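Ureidoglycolate hydrolase (Arabidopsis thaliana, PDB 4PXE) hydrolyses (S)-ureidoglycolate to glyoxylate, ammonium and carbon dioxide with two manganese ions per subunit, a step of plant purine breakdown. Local coordinates at residues Asn116-Arg120 and Ser121-Pro125; Phe174-Ala177 and Ala178-Ala181; Arg313-Thr316 and Val317-Lys320. All blocks are in the same frame, centred on the assembly; numbering follows the deposited sequence.

Contact 1: residues Asn116-Arg120 and Ser121-Pro125; sequences NVLKR and SGFKP
L118 and F123 meet across the C-terminal end of helix 105-120, their side chains running alongside one another in the same direction. The leucine brings CD2 to 4.1 Å from F123 CB, while its CD1 comes near the ring atom CD2 of F123. CG of F123 stands anti to the backbone N (chi1 177°), which sets the ring beside CD1 and CD2 of L118. The backbone fixes this pairing: F123 N donates to L118 O at 3.0 Å, a fairly straight bond joining residues five apart. One residue earlier, G122 N reaches K119 O at 3.0 Å. S121 N closes the last ordinary helical bond, to V117 O at 3.1 Å, and has a second, weak one to L118 O. V117 O also accepts a hydrogen bond from a water at 2.8 Å, and that water bridges to S121 OG, which is bonded to S12 OG as well.

Further out, W77 of strand 73-77 touches both L118 and F123, and A425 of helix 410-429 touches the phenylalanine; K119 makes a cation-pi contact with W77 and bonds A61 O. The chain escapes the helix at G122, whose positive phi (71°), together with the bonds from F123 N to L118 O and from G122 N to K119 O, makes this a Schellman motif, leading from helix 105-120 toward strand 129-133.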
loop_
_atom_site.group_PDB
_atom_site.type_symbol
_atom_site.label_atom_id
_atom_site.label_comp_id
_atom_site.label_asym_id
_atom_site.label_seq_id
_atom_site.Cartn_x
_atom_site.Cartn_y
_atom_site.Cartn_z
ATOM N N ASN A 116 35.290 24.009 -8.093
ATOM C CA ASN A 116 35.925 24.114 -9.404
ATOM C C ASN A 116 35.984 25.551 -9.926
ATOM O O ASN A 116 36.996 25.968 -10.502
ATOM C CB ASN A 116 35.249 23.161 -10.392
ATOM C CG ASN A 116 35.572 21.699 -10.088
ATOM O OD1 ASN A 116 36.702 21.376 -9.713
ATOM N ND2 ASN A 116 34.591 20.822 -10.239
ATOM N N VAL A 117 34.922 26.314 -9.682
ATOM C CA VAL A 117 34.867 27.732 -10.022
ATOM C C VAL A 117 35.975 28.510 -9.299
ATOM O O VAL A 117 36.715 29.288 -9.916
ATOM C CB VAL A 117 33.488 28.337 -9.647
ATOM C CG1 VAL A 117 33.543 29.864 -9.591
ATOM C CG2 VAL A 117 32.391 27.852 -10.611
ATOM N N LEU A 118 36.105 28.289 -7.995
ATOM C CA LEU A 118 37.123 28.963 -7.196
ATOM C C LEU A 118 38.534 28.575 -7.633
ATOM O O LEU A 118 39.435 29.426 -7.695
ATOM C CB LEU A 118 36.923 28.643 -5.716
ATOM C CG LEU A 118 35.747 29.368 -5.060
ATOM C CD1 LEU A 118 35.555 28.863 -3.629
ATOM C CD2 LEU A 118 35.936 30.886 -5.093
ATOM N N LYS A 119 38.729 27.301 -7.950
ATOM C CA LYS A 119 40.032 26.849 -8.434
ATOM C C LYS A 119 40.385 27.489 -9.783
ATOM O O LYS A 119 41.530 27.909 -9.979
ATOM C CB LYS A 119 40.117 25.318 -8.488
ATOM C CG LYS A 119 40.184 24.682 -7.105
ATOM C CD LYS A 119 40.625 23.223 -7.147
ATOM C CE LYS A 119 40.877 22.691 -5.734
ATOM N NZ LYS A 119 41.501 21.333 -5.720
ATOM N N ARG A 120 39.422 27.584 -10.698
ATOM C CA ARG A 120 39.677 28.229 -11.994
ATOM C C ARG A 120 40.073 29.693 -11.820
ATOM O O ARG A 120 40.832 30.242 -12.630
ATOM C CB ARG A 120 38.478 28.120 -12.941
ATOM C CG ARG A 120 38.325 26.757 -13.582
ATOM C CD ARG A 120 37.294 26.748 -14.712
ATOM N NE ARG A 120 35.927 27.062 -14.287
ATOM C CZ ARG A 120 35.036 26.159 -13.888
ATOM N NH1 ARG A 120 35.363 24.874 -13.819
ATOM N NH2 ARG A 120 33.811 26.543 -13.547
ATOM N N SER A 121 39.564 30.322 -10.763
ATOM C CA SER A 121 39.870 31.719 -10.474
ATOM C C SER A 121 41.152 31.914 -9.652
ATOM O O SER A 121 41.522 33.049 -9.335
ATOM C CB SER A 121 38.689 32.387 -9.773
ATOM O OG SER A 121 37.646 32.629 -10.701
ATOM N N GLY A 122 41.816 30.813 -9.310
ATOM C CA GLY A 122 43.054 30.863 -8.543
ATOM C C GLY A 122 42.891 31.265 -7.087
ATOM O O GLY A 122 43.814 31.788 -6.459
ATOM N N PHE A 123 41.709 31.022 -6.535
ATOM C CA PHE A 123 41.461 31.363 -5.146
ATOM C C PHE A 123 42.321 30.516 -4.214
ATOM O O PHE A 123 42.510 29.318 -4.442
ATOM C CB PHE A 123 39.976 31.194 -4.792
ATOM C CG PHE A 123 39.676 31.453 -3.347
ATOM C CD1 PHE A 123 39.817 32.729 -2.814
ATOM C CD2 PHE A 123 39.289 30.420 -2.510
ATOM C CE1 PHE A 123 39.562 32.970 -1.479
ATOM C CE2 PHE A 123 39.022 30.657 -1.172
ATOM C CZ PHE A 123 39.165 31.933 -0.657
ATOM N N LYS A 124 42.847 31.156 -3.174
ATOM C CA LYS A 124 43.681 30.484 -2.186
ATOM C C LYS A 124 43.017 30.549 -0.808
ATOM O O LYS A 124 43.131 31.554 -0.120
ATOM C CB LYS A 124 45.062 31.148 -2.135
ATOM C CG LYS A 124 45.867 30.980 -3.421
ATOM C CD LYS A 124 46.319 29.536 -3.603
ATOM C CE LYS A 124 47.299 29.380 -4.770
ATOM N NZ LYS A 124 46.640 29.514 -6.108
ATOM N N PRO A 125 42.309 29.475 -0.411
ATOM C CA PRO A 125 41.614 29.520 0.882
ATOM C C PRO A 125 42.559 29.606 2.085
ATOM O O PRO A 125 43.639 29.011 2.068
ATOM C CB PRO A 125 40.823 28.201 0.906
ATOM C CG PRO A 125 41.517 27.309 -0.049
ATOM C CD PRO A 125 42.129 28.191 -1.105
HETATM O O HOH W 1 35.994 30.913 -12.069
#

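Contact 2: residues Phe174-Ala177 and Ala178-Ala181; sequences FIEA and ARSA
S180 turns back on the helix it belongs to and bonds the carbonyl of A177, three residues earlier. Its CB sits 3.6 Å from E176 O and about as far from A177 O, over the carbonyl ends of the preceding turn. From there OG takes the crowded position between its own backbone N and carbonyl carbon (chi1 70°), the rotation that brings it to A177 O. The hydroxyl donates to that oxygen at 2.7 Å, tilted 24° from the carbonyl plane. A181 N donates to A177 O too, at 3.3 Å and from the same face, so two donors share one acceptor where the helix runs out. Of the two, the bond from A181 is the longer, and it is bent (139° at the hydrogen).

Behind the serine the main chain keeps regular helical bonding. A178 N donates to F174 O at 2.8 Å, and A178 CB rests against the same carbonyl oxygen. R179 N follows on I175 O and S180 N on E176 O. R179, bent at chi2 and chi3, brings NH1 4.0 Å from E176 O. That NH1 lies 5.3 Å from E176 OE2; the opposite charges may attract weakly at that distance, but no salt bridge forms.

L162 of helix 156-164 touches F174, and Y43 touches A178 and A181. At the start of this short helix S173 OG accepts from E176 N; at its end the serine hydroxyl bonds back to the i-3 carbonyl, a common use of serine within alpha-helices.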
loop_
_atom_site.group_PDB
_atom_site.type_symbol
_atom_site.label_atom_id
_atom_site.label_comp_id
_atom_site.label_asym_id
_atom_site.label_seq_id
_atom_site.Cartn_x
_atom_site.Cartn_y
_atom_site.Cartn_z
ATOM N N PHE A 174 18.316 -0.949 10.196
ATOM C CA PHE A 174 19.244 0.088 9.758
ATOM C C PHE A 174 20.631 -0.504 9.568
ATOM O O PHE A 174 21.299 -0.228 8.574
ATOM C CB PHE A 174 19.296 1.241 10.755
ATOM C CG PHE A 174 20.352 2.263 10.436
ATOM C CD1 PHE A 174 20.133 3.218 9.453
ATOM C CD2 PHE A 174 21.571 2.255 11.098
ATOM C CE1 PHE A 174 21.099 4.150 9.146
ATOM C CE2 PHE A 174 22.546 3.185 10.798
ATOM C CZ PHE A 174 22.308 4.138 9.820
ATOM N N ILE A 175 21.053 -1.335 10.517
ATOM C CA ILE A 175 22.376 -1.941 10.455
ATOM C C ILE A 175 22.553 -2.816 9.214
ATOM O O ILE A 175 23.572 -2.725 8.528
ATOM C CB ILE A 175 22.679 -2.758 11.725
ATOM C CG1 ILE A 175 22.740 -1.835 12.939
ATOM C CG2 ILE A 175 23.988 -3.516 11.580
ATOM C CD1 ILE A 175 23.580 -0.606 12.721
ATOM N N GLU A 176 21.561 -3.653 8.920
ATOM C CA GLU A 176 21.628 -4.516 7.746
ATOM C C GLU A 176 21.649 -3.693 6.462
ATOM O O GLU A 176 22.429 -3.968 5.552
ATOM C CB GLU A 176 20.464 -5.508 7.714
ATOM C CG GLU A 176 20.457 -6.380 6.469
ATOM C CD GLU A 176 19.277 -7.337 6.420
ATOM O OE1 GLU A 176 18.684 -7.614 7.487
ATOM O OE2 GLU A 176 18.942 -7.814 5.312
ATOM N N ALA A 177 20.784 -2.684 6.388
ATOM C CA ALA A 177 20.740 -1.813 5.217
ATOM C C ALA A 177 22.078 -1.102 5.008
ATOM O O ALA A 177 22.611 -1.087 3.900
ATOM C CB ALA A 177 19.612 -0.798 5.357
ATOM N N ALA A 178 22.616 -0.517 6.072
ATOM C CA ALA A 178 23.913 0.153 6.003
ATOM C C ALA A 178 25.006 -0.814 5.552
ATOM O O ALA A 178 25.841 -0.475 4.711
ATOM C CB ALA A 178 24.269 0.774 7.341
ATOM N N ARG A 179 24.994 -2.021 6.110
ATOM C CA ARG A 179 25.987 -3.034 5.762
ATOM C C ARG A 179 25.952 -3.395 4.279
ATOM O O ARG A 179 26.997 -3.533 3.639
ATOM C CB ARG A 179 25.788 -4.294 6.614
ATOM C CG ARG A 179 26.739 -5.438 6.270
ATOM C CD ARG A 179 25.991 -6.735 5.965
ATOM N NE ARG A 179 26.255 -7.204 4.605
ATOM C CZ ARG A 179 25.318 -7.416 3.684
ATOM N NH1 ARG A 179 24.037 -7.213 3.971
ATOM N NH2 ARG A 179 25.661 -7.838 2.473
ATOM N N SER A 180 24.752 -3.533 3.725
ATOM C CA SER A 180 24.605 -3.917 2.324
ATOM C C SER A 180 25.165 -2.841 1.395
ATOM O O SER A 180 25.609 -3.140 0.285
ATOM C CB SER A 180 23.139 -4.196 1.983
ATOM O OG SER A 180 22.379 -3.001 1.989
ATOM N N ALA A 181 25.150 -1.593 1.855
ATOM C CA ALA A 181 25.653 -0.484 1.050
ATOM C C ALA A 181 27.141 -0.246 1.278
ATOM O O ALA A 181 27.719 0.689 0.724
ATOM C CB ALA A 181 24.858 0.787 1.328
#

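Contact 3: residues Arg313-Thr316 and Val317-Lys320; sequences RRNT and VIKK
R313 joins the next turn through its backbone, V317 N donating to R313 O at 3.2 Å, and CG2 of V317 leans on the same carbonyl oxygen.

R314 is buried, and its side chain meets both N315 and I318. Its chain bends at chi2 and chi3 (-91° and -39°), which folds the guanidinium back toward N315. There NE and NH2 grip N315 OD1 side-on, at 2.8 Å from NE and 2.9 Å from NH2, with the oxygen close to the guanidinium plane. Both donors arrive from one face of the amide. Beyond the two segments, the guanidinium of R313 forms a salt bridge with D308, R314 NH1 goes to D345 O, and Q344 NE2 donates to the same N315 OD1. CD of R314 packs 3.7 Å from I318 CD1, the two side chains running alongside each other. A leucine in place of R314 would probably leave N315 OD1 without two of its donors and the amide freer to turn.

This is the inward face of helix 311-332, which lies across strands 222-239, 295-308 and 335-344 in the part of the M20 peptidase fold that carries dimerization: I318 touches A232 and T306, and V317 also reaches T306.

N315, besides holding R314, receives K319 N on its carbonyl O at 2.9 Å. The lysine curls back at chi4, bringing K319 NZ within 3.9 Å of N315 CB.

T316 sits on the outer side. Its CG2 lies against the extended K320 chain, 3.8 Å from K320 CE, and T316 O takes the backbone N-H of K320. At the polar ends, T316 OG1 bonds back to A312 O and K320 NZ runs on to a salt bridge with E273.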
loop_
_atom_site.group_PDB
_atom_site.type_symbol
_atom_site.label_atom_id
_atom_site.label_comp_id
_atom_site.label_asym_id
_atom_site.label_seq_id
_atom_site.Cartn_x
_atom_site.Cartn_y
_atom_site.Cartn_z
ATOM N N ARG A 313 2.314 27.209 17.719
ATOM C CA ARG A 313 1.157 26.965 16.865
ATOM C C ARG A 313 1.205 25.535 16.308
ATOM O O ARG A 313 0.187 24.828 16.276
ATOM C CB ARG A 313 1.144 27.975 15.723
ATOM C CG ARG A 313 -0.223 28.327 15.184
ATOM C CD ARG A 313 -0.210 29.715 14.566
ATOM N NE ARG A 313 0.886 29.877 13.614
ATOM C CZ ARG A 313 1.386 31.050 13.229
ATOM N NH1 ARG A 313 0.885 32.182 13.711
ATOM N NH2 ARG A 313 2.386 31.093 12.359
ATOM N N ARG A 314 2.398 25.122 15.884
ATOM C CA ARG A 314 2.647 23.759 15.402
ATOM C C ARG A 314 2.278 22.736 16.479
ATOM O O ARG A 314 1.555 21.771 16.216
ATOM C CB ARG A 314 4.123 23.618 15.021
ATOM C CG ARG A 314 4.489 22.437 14.116
ATOM C CD ARG A 314 4.884 21.179 14.872
ATOM N NE ARG A 314 5.691 21.405 16.069
ATOM C CZ ARG A 314 7.020 21.408 16.108
ATOM N NH1 ARG A 314 7.741 21.238 15.004
ATOM N NH2 ARG A 314 7.643 21.601 17.266
ATOM N N ASN A 315 2.772 22.953 17.692
ATOM C CA ASN A 315 2.514 22.046 18.804
ATOM C C ASN A 315 1.038 21.928 19.150
ATOM O O ASN A 315 0.580 20.842 19.500
ATOM C CB ASN A 315 3.338 22.450 20.035
ATOM C CG ASN A 315 4.825 22.235 19.835
ATOM O OD1 ASN A 315 5.243 21.578 18.876
ATOM N ND2 ASN A 315 5.638 22.773 20.744
ATOM N N THR A 316 0.297 23.031 19.045
ATOM C CA THR A 316 -1.150 23.012 19.260
ATOM C C THR A 316 -1.825 22.081 18.255
ATOM O O THR A 316 -2.737 21.337 18.607
ATOM C CB THR A 316 -1.763 24.424 19.190
ATOM O OG1 THR A 316 -1.287 25.201 20.300
ATOM C CG2 THR A 316 -3.285 24.377 19.232
ATOM N N VAL A 317 -1.352 22.092 17.014
ATOM C CA VAL A 317 -1.901 21.190 16.004
ATOM C C VAL A 317 -1.651 19.738 16.400
ATOM O O VAL A 317 -2.569 18.904 16.317
ATOM C CB VAL A 317 -1.322 21.469 14.598
ATOM C CG1 VAL A 317 -1.801 20.414 13.614
ATOM C CG2 VAL A 317 -1.744 22.844 14.110
ATOM N N ILE A 318 -0.434 19.427 16.835
ATOM C CA ILE A 318 -0.098 18.072 17.277
ATOM C C ILE A 318 -0.982 17.617 18.445
ATOM O O ILE A 318 -1.496 16.501 18.440
ATOM C CB ILE A 318 1.380 17.956 17.676
ATOM C CG1 ILE A 318 2.288 18.216 16.472
ATOM C CG2 ILE A 318 1.680 16.583 18.281
ATOM C CD1 ILE A 318 3.749 18.304 16.850
ATOM N N LYS A 319 -1.160 18.475 19.443
ATOM C CA LYS A 319 -2.025 18.133 20.578
ATOM C C LYS A 319 -3.452 17.831 20.128
ATOM O O LYS A 319 -4.074 16.866 20.598
ATOM C CB LYS A 319 -2.028 19.259 21.616
ATOM C CG LYS A 319 -0.655 19.590 22.171
ATOM C CD LYS A 319 -0.752 20.454 23.423
ATOM C CE LYS A 319 0.571 21.152 23.728
ATOM N NZ LYS A 319 0.722 22.409 22.937
ATOM N N LYS A 320 -3.983 18.648 19.220
ATOM C CA LYS A 320 -5.337 18.448 18.714
ATOM C C LYS A 320 -5.433 17.147 17.924
ATOM O O LYS A 320 -6.438 16.449 18.011
ATOM C CB LYS A 320 -5.796 19.612 17.837
ATOM C CG LYS A 320 -5.989 20.942 18.573
ATOM C CD LYS A 320 -6.377 22.013 17.578
ATOM C CE LYS A 320 -6.795 23.314 18.250
ATOM N NZ LYS A 320 -7.153 24.301 17.190
#

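In the fold
All three contacts are local: contact 1 ends a helix, contacts 2 and 3 lie along helices, and they follow one another along the chain without touching. Contact 1 and contact 3 are the farthest apart, with centres about 48 Å from each other on opposite sides of the chain's centre; contact 2 lies about 38 Å from contact 1 and about 35 Å from contact 3, centre to centre. Contact 3 comes within about 5 Å of substrate-binding R307 (side chain of R314 to side chain), one shell out from the pocket, and R314 is about 12 Å from the bound glyoxylate. It also belongs to the region involved in dimerization, residues 230-345. Contacts 1 and 2 lie outside that region.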